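Side-chain contacts in N-acetyl-L-2,4-diaminobutyric acid deacetylase (Ruegeria pomeroyi, PDB 6TWL), which probably removes the acetyl group from N-acetyl-L-2,4-diaminobutyric acid as a zinc-dependent hydrolase, a step in bacterial breakdown of ectoine: residues Thr54-His58 with Gly59-Glu63; Glu187-Ser190 with Ala191-Asp195; Gly214-Ser217 with Ala218-Ala222. All blocks are in the same frame, centred on the assembly; numbering follows the deposited sequence.

How the interactions relate
All three contacts fall within the catalytic domain, at turns or caps that lead into helices. Interaction 1 carries the zinc ligands His58 and Glu61, although the metal is absent from this apo model. Interaction 2, its centre about 17 Å from that of interaction 1, packs Tyr194 CE2 against Thr54 OG1 at 3.7 Å and sets Asp195 beside His144, another zinc ligand. Interaction 3 lies about 12 Å from interaction 1, centre to centre, and is joined to it by a probable hydrogen bond of 2.8 Å between Glu63 OE2 and Ser220 OG. Interactions 2 and 3 lie on opposite sides of the chain's centre and do not touch, their nearest atoms about 17 Å apart.

Interaction 1 (Thr54-His58 with Gly59-Glu63); sequences TGANH and GDEYE
The side chains of His58 and Glu61 slant across one another at a tight bend, with the imidazole ring and the carboxylate turned 42° apart. Glu61 OE2 does the touching on its side, 3.6 Å from His58 CB and 3.7 Å from His58 ND1, and it approaches the ring obliquely. Glu61 CG stands anti to its own carbonyl carbon (chi1 -55°) and the chain runs extended beyond it, which carries the carboxylate back to the residues before the turn, where Glu61 OE1 lies 4.0 Å from Ala56 CB. The same oxygen takes a weak hydrogen bond from Ser145 N. The bend is a type I beta turn from His58 to Glu61, and it brings together the two residues of the HxxE zinc motif of this M14-like family; both bind zinc in this protein. The His58 side chain sets out toward the turn, but its ring leads away from it. Asp60, within the turn, also reaches the same carbon of His58: with CG held between the backbone N and the carbonyl carbon (chi1 48°), Asp60 OD1 comes to 3.4 Å from His58 CB, while OD2 accepts from Lys148 N, which restrains the rotation of the carboxylate. Asn57 sets out away from residues 59-63, its OD1 weakly bonded to ND1 of the zinc ligand His144.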
loop_
_atom_site.group_PDB
_atom_site.type_symbol
_atom_site.label_atom_id
_atom_site.label_comp_id
_atom_site.label_asym_id
_atom_site.label_seq_id
_atom_site.Cartn_x
_atom_site.Cartn_y
_atom_site.Cartn_z
ATOM N N THR A 54 -0.323 2.870 -7.644
ATOM C CA THR A 54 -0.929 3.932 -6.849
ATOM C C THR A 54 -0.176 4.048 -5.528
ATOM O O THR A 54 0.176 3.038 -4.907
ATOM C CB THR A 54 -2.438 3.683 -6.610
ATOM O OG1 THR A 54 -2.645 2.391 -6.023
ATOM C CG2 THR A 54 -3.182 3.714 -7.932
ATOM N N GLY A 55 0.082 5.284 -5.113
ATOM C CA GLY A 55 1.038 5.549 -4.056
ATOM C C GLY A 55 0.538 5.405 -2.638
ATOM O O GLY A 55 1.148 4.697 -1.833
ATOM N N ALA A 56 -0.559 6.078 -2.305
ATOM C CA ALA A 56 -1.001 6.130 -0.919
ATOM C C ALA A 56 -2.477 6.485 -0.881
ATOM O O ALA A 56 -2.926 7.347 -1.640
ATOM C CB ALA A 56 -0.183 7.158 -0.124
ATOM N N ASN A 57 -3.225 5.811 -0.013
ATOM C CA ASN A 57 -4.605 6.194 0.248
ATOM C C ASN A 57 -4.718 7.247 1.341
ATOM O O ASN A 57 -5.810 7.786 1.553
ATOM C CB ASN A 57 -5.437 4.966 0.631
ATOM C CG ASN A 57 -5.034 3.724 -0.140
ATOM O OD1 ASN A 57 -3.878 3.303 -0.102
ATOM N ND2 ASN A 57 -5.988 3.129 -0.848
ATOM N N HIS A 58 -3.619 7.557 2.027
ATOM C CA HIS A 58 -3.619 8.533 3.104
ATOM C C HIS A 58 -2.393 9.424 2.976
ATOM O O HIS A 58 -1.376 9.042 2.389
ATOM C CB HIS A 58 -3.642 7.856 4.480
ATOM C CG HIS A 58 -4.909 7.112 4.763
ATOM N ND1 HIS A 58 -5.068 5.775 4.470
ATOM C CD2 HIS A 58 -6.079 7.520 5.309
ATOM C CE1 HIS A 58 -6.279 5.390 4.827
ATOM N NE2 HIS A 58 -6.914 6.430 5.338
ATOM N N GLY A 59 -2.502 10.621 3.541
ATOM C CA GLY A 59 -1.462 11.621 3.435
ATOM C C GLY A 59 -0.261 11.447 4.334
ATOM O O GLY A 59 0.676 12.240 4.236
ATOM N N ASP A 60 -0.232 10.437 5.203
ATOM C CA ASP A 60 0.892 10.262 6.118
ATOM C C ASP A 60 1.758 9.058 5.761
ATOM O O ASP A 60 2.446 8.515 6.632
ATOM C CB ASP A 60 0.396 10.155 7.561
ATOM C CG ASP A 60 -0.748 9.176 7.713
ATOM O OD1 ASP A 60 -1.114 8.522 6.715
ATOM O OD2 ASP A 60 -1.288 9.067 8.836
ATOM N N GLU A 61 1.748 8.634 4.499
ATOM C CA GLU A 61 2.588 7.546 4.018
ATOM C C GLU A 61 3.485 8.064 2.903
ATOM O O GLU A 61 3.028 8.800 2.024
ATOM C CB GLU A 61 1.740 6.376 3.521
ATOM C CG GLU A 61 0.750 5.872 4.553
ATOM C CD GLU A 61 -0.359 5.051 3.938
ATOM O OE1 GLU A 61 -0.143 4.489 2.845
ATOM O OE2 GLU A 61 -1.446 4.969 4.548
ATOM N N TYR A 62 4.764 7.684 2.937
ATOM C CA TYR A 62 5.735 8.385 2.104
ATOM C C TYR A 62 6.648 7.485 1.275
ATOM O O TYR A 62 7.155 7.930 0.240
ATOM C CB TYR A 62 6.570 9.316 2.984
ATOM C CG TYR A 62 5.736 10.385 3.652
ATOM C CD1 TYR A 62 5.228 11.452 2.921
ATOM C CD2 TYR A 62 5.439 10.321 5.006
ATOM C CE1 TYR A 62 4.460 12.433 3.523
ATOM C CE2 TYR A 62 4.671 11.295 5.617
ATOM C CZ TYR A 62 4.184 12.347 4.869
ATOM O OH TYR A 62 3.420 13.317 5.474
ATOM N N GLU A 63 6.880 6.240 1.703
ATOM C CA GLU A 63 7.678 5.325 0.887
ATOM C C GLU A 63 7.097 5.205 -0.515
ATOM O O GLU A 63 7.817 5.312 -1.515
ATOM C CB GLU A 63 7.759 3.945 1.541
ATOM C CG GLU A 63 8.757 3.841 2.671
ATOM C CD GLU A 63 8.159 4.243 3.999
ATOM O OE1 GLU A 63 6.937 4.505 4.044
ATOM O OE2 GLU A 63 8.905 4.291 5.000
#

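Interaction 2 (Glu187-Ser190 with Ala191-Asp195); sequences EIDS and AGMYD
The carboxylate of Asp189 has the methyl CE of Met193 over one of its faces, 4.1 Å from CG, and the same methyl lies 3.9 Å from Asp189 CB. On that same side, but slanting in past OD2, comes CB of Asp195, 3.8 Å from Asp189 OD2. The two aspartates lie side by side and point the same way, their carboxylate planes 44° apart and their OD2 atoms separated by 4.6 Å. The torsions of Met193 explain its place: CG is anti to the carbonyl carbon (chi1 -74°), and a bend at chi3 (45°) turns the terminal methyl toward Asp189. On the way the chain passes Ser190, Met193 CB 3.7 Å and Met193 SD 4.1 Å from Ser190 O. That carbonyl oxygen accepts from Thr196 OG1, which makes a second, weak bond to Asp189 O. With an alanine in place of Met193, the face of the Asp189 carboxylate would probably lose its methyl cover and a gap would be likely to open inside the turn where SD and CE had been. The backbone bends from Ser190 to Met193 in a type II beta turn. Its third position is Gly192, whose positive phi would jam a side chain against the carbonyl oxygen of the residue before. Met193 is then the N-cap of helix 194-201, and Asp195 sits in the first turn of that helix. Asp195 OD2 is hydrogen-bonded to NE2 of the zinc ligand His144, which probably makes Asp195 a second-shell partner of the zinc site, a carboxylate-histidine pair at the start of a helix.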
loop_
_atom_site.group_PDB
_atom_site.type_symbol
_atom_site.label_atom_id
_atom_site.label_comp_id
_atom_site.label_asym_id
_atom_site.label_seq_id
_atom_site.Cartn_x
_atom_site.Cartn_y
_atom_site.Cartn_z
ATOM N N GLU A 187 -7.201 -13.056 3.860
ATOM C CA GLU A 187 -8.228 -12.050 4.066
ATOM C C GLU A 187 -8.488 -11.339 2.740
ATOM O O GLU A 187 -7.561 -10.780 2.143
ATOM C CB GLU A 187 -7.727 -11.061 5.122
ATOM C CG GLU A 187 -8.770 -10.410 5.992
ATOM C CD GLU A 187 -9.170 -9.051 5.469
ATOM O OE1 GLU A 187 -8.957 -8.798 4.268
ATOM O OE2 GLU A 187 -9.683 -8.232 6.255
ATOM N N ILE A 188 -9.721 -11.411 2.235
ATOM C CA ILE A 188 -10.128 -10.446 1.220
ATOM C C ILE A 188 -10.640 -9.200 1.925
ATOM O O ILE A 188 -11.489 -9.277 2.825
ATOM C CB ILE A 188 -11.167 -11.024 0.246
ATOM C CG1 ILE A 188 -10.771 -12.412 -0.261
ATOM C CG2 ILE A 188 -11.279 -10.132 -0.978
ATOM C CD1 ILE A 188 -11.360 -13.577 0.499
ATOM N N ASP A 189 -10.114 -8.045 1.526
ATOM C CA ASP A 189 -10.288 -6.818 2.284
ATOM C C ASP A 189 -11.752 -6.386 2.293
ATOM O O ASP A 189 -12.571 -6.848 1.494
ATOM C CB ASP A 189 -9.388 -5.729 1.710
ATOM C CG ASP A 189 -7.927 -5.958 2.041
ATOM O OD1 ASP A 189 -7.581 -5.934 3.241
ATOM O OD2 ASP A 189 -7.132 -6.199 1.109
ATOM N N SER A 190 -12.078 -5.501 3.233
ATOM C CA SER A 190 -13.461 -5.121 3.462
ATOM C C SER A 190 -14.049 -4.441 2.224
ATOM O O SER A 190 -13.342 -4.034 1.298
ATOM C CB SER A 190 -13.566 -4.204 4.679
ATOM O OG SER A 190 -14.808 -4.381 5.340
ATOM N N ALA A 191 -15.374 -4.321 2.228
ATOM C CA ALA A 191 -16.101 -3.847 1.061
ATOM C C ALA A 191 -15.848 -2.365 0.813
ATOM O O ALA A 191 -15.631 -1.582 1.740
ATOM C CB ALA A 191 -17.599 -4.100 1.232
ATOM N N GLY A 192 -15.877 -1.988 -0.465
ATOM C CA GLY A 192 -15.702 -0.613 -0.874
ATOM C C GLY A 192 -14.268 -0.177 -1.073
ATOM O O GLY A 192 -14.038 0.908 -1.623
ATOM N N MET A 193 -13.298 -0.988 -0.673
ATOM C CA MET A 193 -11.905 -0.586 -0.758
ATOM C C MET A 193 -11.364 -0.819 -2.164
ATOM O O MET A 193 -11.900 -1.610 -2.944
ATOM C CB MET A 193 -11.063 -1.342 0.270
ATOM C CG MET A 193 -11.260 -0.851 1.697
ATOM S SD MET A 193 -10.332 -1.794 2.920
ATOM C CE MET A 193 -8.741 -1.931 2.109
ATOM N N TYR A 194 -10.288 -0.097 -2.482
ATOM C CA TYR A 194 -9.645 -0.254 -3.781
ATOM C C TYR A 194 -8.974 -1.617 -3.894
ATOM O O TYR A 194 -9.121 -2.311 -4.907
ATOM C CB TYR A 194 -8.632 0.871 -3.998
ATOM C CG TYR A 194 -7.738 0.665 -5.197
ATOM C CD1 TYR A 194 -8.229 0.810 -6.487
ATOM C CD2 TYR A 194 -6.404 0.319 -5.038
ATOM C CE1 TYR A 194 -7.415 0.621 -7.587
ATOM C CE2 TYR A 194 -5.582 0.126 -6.130
ATOM C CZ TYR A 194 -6.090 0.280 -7.401
ATOM O OH TYR A 194 -5.270 0.089 -8.488
ATOM N N ASP A 195 -8.232 -2.015 -2.855
ATOM C CA ASP A 195 -7.577 -3.319 -2.856
ATOM C C ASP A 195 -8.574 -4.455 -3.024
ATOM O O ASP A 195 -8.254 -5.471 -3.650
ATOM C CB ASP A 195 -6.775 -3.500 -1.569
ATOM C CG ASP A 195 -5.488 -2.720 -1.587
ATOM O OD1 ASP A 195 -5.094 -2.295 -2.691
ATOM O OD2 ASP A 195 -4.878 -2.525 -0.514
#

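Interaction 3 (Gly214-Ser217 with Ala218-Ala222); sequences GSSS and ARSNA
Matching first torsions pair Ser217 with Ser220: each OG sits between its own backbone N and carbonyl carbon (chi1 65° and 66°), which turns each hydroxyl toward the other residue's backbone. Ser217 OG accepts from Ser220 N at 3.1 Å in a nearly straight bond of 169°. In return Ser220 OG accepts from Ser217 N, also at 3.1 Å but with a clearly bent approach. This reciprocal pair is a capping box, with Ser217 as the N-cap of helix 218-234; it occupies two backbone N-H groups, one of them in the first turn, where the helix itself supplies no carbonyl. The first regular helical bond follows directly, Asn221 N to Ser217 O at 2.9 Å, and Ala222 N continues the ladder to Ala218 O. The hydroxyl of Ser220 has a further partner in Glu63 OE2 at the start of helix 63-74, so the box also ties two helices together. Arg219 runs alongside the cap: its CB is 3.7 Å and its CD 3.9 Å from Ser217 OG, the chain bending at chi2 and chi3 as it leaves. One turn on, Asn221 has its CB 3.3 Å from Ser217 O. The placing of its amide against Ser216 is doubtful, because Asn221 OD1 and Ser216 OG are modelled too close together.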
loop_
_atom_site.group_PDB
_atom_site.type_symbol
_atom_site.label_atom_id
_atom_site.label_comp_id
_atom_site.label_asym_id
_atom_site.label_seq_id
_atom_site.Cartn_x
_atom_site.Cartn_y
_atom_site.Cartn_z
ATOM N N GLY A 214 4.695 8.229 9.852
ATOM C CA GLY A 214 4.701 9.463 9.090
ATOM C C GLY A 214 6.093 9.874 8.666
ATOM O O GLY A 214 6.415 11.070 8.677
ATOM N N SER A 215 6.929 8.909 8.294
ATOM C CA SER A 215 8.310 9.186 7.927
ATOM C C SER A 215 8.798 8.094 6.988
ATOM O O SER A 215 8.180 7.034 6.854
ATOM C CB SER A 215 9.211 9.272 9.159
ATOM O OG SER A 215 10.562 9.473 8.782
ATOM N N SER A 216 9.930 8.368 6.349
ATOM C CA SER A 216 10.507 7.448 5.380
ATOM C C SER A 216 12.021 7.569 5.438
ATOM O O SER A 216 12.564 8.673 5.325
ATOM C CB SER A 216 9.987 7.748 3.971
ATOM O OG SER A 216 10.570 6.883 3.020
ATOM N N SER A 217 12.694 6.441 5.625
ATOM C CA SER A 217 14.142 6.403 5.735
ATOM C C SER A 217 14.753 6.064 4.385
ATOM O O SER A 217 14.062 5.692 3.437
ATOM C CB SER A 217 14.579 5.373 6.776
ATOM O OG SER A 217 14.229 4.062 6.363
ATOM N N ALA A 218 16.073 6.177 4.293
ATOM C CA ALA A 218 16.667 5.783 3.026
ATOM C C ALA A 218 16.657 4.260 2.858
ATOM O O ALA A 218 16.653 3.771 1.727
ATOM C CB ALA A 218 18.053 6.403 2.867
ATOM N N ARG A 219 16.585 3.497 3.961
ATOM C CA ARG A 219 16.396 2.042 3.880
ATOM C C ARG A 219 15.050 1.690 3.264
ATOM O O ARG A 219 14.964 0.894 2.319
ATOM C CB ARG A 219 16.495 1.409 5.276
ATOM C CG ARG A 219 17.852 1.533 5.848
ATOM C CD ARG A 219 17.983 2.913 6.426
ATOM N NE ARG A 219 19.412 3.172 6.247
ATOM C CZ ARG A 219 19.928 4.379 6.071
ATOM N NH1 ARG A 219 19.171 5.463 6.187
ATOM N NH2 ARG A 219 21.230 4.464 5.861
ATOM N N SER A 220 13.984 2.265 3.811
ATOM C CA SER A 220 12.651 1.922 3.349
ATOM C C SER A 220 12.406 2.478 1.954
ATOM O O SER A 220 11.773 1.818 1.122
ATOM C CB SER A 220 11.614 2.418 4.357
ATOM O OG SER A 220 11.576 3.832 4.431
ATOM N N ASN A 221 12.932 3.673 1.665
ATOM C CA ASN A 221 12.883 4.187 0.299
ATOM C C ASN A 221 13.568 3.235 -0.671
ATOM O O ASN A 221 13.077 3.009 -1.783
ATOM C CB ASN A 221 13.535 5.568 0.211
ATOM C CG ASN A 221 12.757 6.638 0.943
ATOM O OD1 ASN A 221 11.582 6.463 1.252
ATOM N ND2 ASN A 221 13.409 7.766 1.210
ATOM N N ALA A 222 14.710 2.673 -0.268
ATOM C CA ALA A 222 15.447 1.773 -1.147
ATOM C C ALA A 222 14.718 0.448 -1.321
ATOM O O ALA A 222 14.771 -0.161 -2.396
ATOM C CB ALA A 222 16.856 1.546 -0.600
#